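Local coordinates for maternal effect protein oskar (Drosophila melanogaster, PDB 5A4A) that binds RNA through an SGNH hydrolase-like domain and induces the germline, probably by acting in germ plasm assembly, at residues I107-M110 against H111-L115. Sequence-based numbering, arbitrary orientation.
Sequences IKEM and HNMRL
E109 carries CG anti to its own N (chi1 167°) and M113 carries CG anti to the carbonyl carbon (chi1 -66°); with both chains extended beyond CG, the two side chains run side by side, pointing the same way, at a Schellman motif that closes helix 96-112. The methyl CE of M113 lies 3.1 Å from OE2 of E109 and 3.7 Å from its CG, a close van der Waals meeting of a thioether end with a carboxylate. Both residues also lean on L70 of helix 63-71, where methionine suits an apolar neighbour and glutamate can offer OE1 to R67 in a long, weak ion pair. Were E109 replaced by an alanine, the M113 methyl would probably lose the carboxylate and CG it packs on, and R67 its distant, weak countercharge. In the backbone the i to i+4 bonds run on into the turn: N112 N to K108 O at 2.9 Å and M113 N to E109 O at 2.9 Å, the latter bent as the helix ends. R114 then adopts a positive phi, turning the chain so that L115 can bury its side chain beside L75 and T79, just ahead of parallel strand 116-120 of the central sheet. M110 is buried against L70 and P117, and its unbranched thioether chain lies across the L115 side chain at about a right angle, CE 4.1 Å from L115 CB. Two bonds define the motif: R114 N to H111 O at 3.0 Å and L115 N to M110 O at 2.9 Å, the second with its donor tilted 28° from the carbonyl plane.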
loop_
_atom_site.group_PDB
_atom_site.type_symbol
_atom_site.label_atom_id
_atom_site.label_comp_id
_atom_site.label_asym_id
_atom_site.label_seq_id
_atom_site.Cartn_x
_atom_site.Cartn_y
_atom_site.Cartn_z
ATOM N N ILE A 107 11.380 -6.158 -3.157
ATOM C CA ILE A 107 12.047 -5.468 -4.260
ATOM C C ILE A 107 12.829 -6.438 -5.156
ATOM O O ILE A 107 12.763 -6.360 -6.384
ATOM C CB ILE A 107 12.981 -4.353 -3.742
ATOM C CG1 ILE A 107 12.183 -3.272 -3.003
ATOM C CG2 ILE A 107 13.752 -3.728 -4.896
ATOM C CD1 ILE A 107 11.126 -2.555 -3.859
ATOM N N LYS A 108 13.551 -7.365 -4.538
ATOM C CA LYS A 108 14.318 -8.357 -5.284
ATOM C C LYS A 108 13.413 -9.306 -6.057
ATOM O O LYS A 108 13.704 -9.660 -7.196
ATOM C CB LYS A 108 15.226 -9.126 -4.321
ATOM C CG LYS A 108 15.914 -10.356 -4.882
ATOM C CD LYS A 108 16.683 -11.049 -3.753
ATOM C CE LYS A 108 16.900 -12.530 -4.014
ATOM N NZ LYS A 108 17.887 -12.755 -5.098
ATOM N N GLU A 109 12.309 -9.720 -5.435
ATOM C CA GLU A 109 11.359 -10.603 -6.098
ATOM C C GLU A 109 10.701 -9.935 -7.311
ATOM O O GLU A 109 10.549 -10.550 -8.364
ATOM C CB GLU A 109 10.285 -11.068 -5.110
ATOM C CG GLU A 109 9.106 -11.734 -5.766
ATOM C CD GLU A 109 8.043 -12.138 -4.762
ATOM O OE1 GLU A 109 8.343 -12.237 -3.562
ATOM O OE2 GLU A 109 6.893 -12.355 -5.160
ATOM N N MET A 110 10.314 -8.675 -7.162
ATOM C CA MET A 110 9.756 -7.939 -8.289
ATOM C C MET A 110 10.774 -7.851 -9.432
ATOM O O MET A 110 10.420 -8.008 -10.602
ATOM C CB MET A 110 9.274 -6.555 -7.843
ATOM C CG MET A 110 8.079 -6.639 -6.892
ATOM S SD MET A 110 7.370 -5.058 -6.431
ATOM C CE MET A 110 6.685 -4.530 -8.009
ATOM N N HIS A 111 12.038 -7.635 -9.087
ATOM C CA HIS A 111 13.089 -7.584 -10.102
ATOM C C HIS A 111 13.178 -8.932 -10.826
ATOM O O HIS A 111 13.238 -8.999 -12.059
ATOM C CB HIS A 111 14.431 -7.223 -9.468
ATOM C CG HIS A 111 15.501 -6.898 -10.465
ATOM N ND1 HIS A 111 16.841 -7.014 -10.187
ATOM C CD2 HIS A 111 15.416 -6.463 -11.750
ATOM C CE1 HIS A 111 17.546 -6.662 -11.253
ATOM N NE2 HIS A 111 16.700 -6.324 -12.210
ATOM N N ASN A 112 13.170 -10.009 -10.053
ATOM C CA ASN A 112 13.187 -11.345 -10.636
ATOM C C ASN A 112 11.953 -11.663 -11.498
ATOM O O ASN A 112 12.036 -12.454 -12.446
ATOM C CB ASN A 112 13.399 -12.399 -9.544
ATOM C CG ASN A 112 14.807 -12.365 -8.975
ATOM O OD1 ASN A 112 15.742 -11.906 -9.634
ATOM N ND2 ASN A 112 14.968 -12.856 -7.751
ATOM N N MET A 113 10.822 -11.038 -11.186
ATOM C CA MET A 113 9.604 -11.215 -11.971
ATOM C C MET A 113 9.505 -10.237 -13.131
ATOM O O MET A 113 8.537 -10.279 -13.901
ATOM C CB MET A 113 8.370 -11.063 -11.083
ATOM C CG MET A 113 8.237 -12.149 -10.053
ATOM S SD MET A 113 6.809 -11.849 -9.009
ATOM C CE MET A 113 6.745 -13.387 -8.099
ATOM N N ARG A 114 10.506 -9.361 -13.244
ATOM C CA ARG A 114 10.513 -8.272 -14.226
ATOM C C ARG A 114 9.304 -7.340 -14.083
ATOM O O ARG A 114 8.762 -6.843 -15.071
ATOM C CB ARG A 114 10.643 -8.829 -15.647
ATOM C CG ARG A 114 11.864 -9.716 -15.813
ATOM C CD ARG A 114 11.780 -10.535 -17.088
ATOM N NE ARG A 114 10.581 -11.373 -17.104
ATOM C CZ ARG A 114 10.519 -12.612 -16.618
ATOM N NH1 ARG A 114 11.594 -13.173 -16.078
ATOM N NH2 ARG A 114 9.381 -13.294 -16.675
ATOM N N LEU A 115 8.896 -7.106 -12.837
ATOM C CA LEU A 115 7.871 -6.112 -12.521
ATOM C C LEU A 115 8.556 -4.906 -11.898
ATOM O O LEU A 115 9.368 -5.052 -10.980
ATOM C CB LEU A 115 6.852 -6.699 -11.537
ATOM C CG LEU A 115 6.162 -7.962 -12.048
ATOM C CD1 LEU A 115 5.272 -8.554 -10.958
ATOM C CD2 LEU A 115 5.359 -7.647 -13.295
#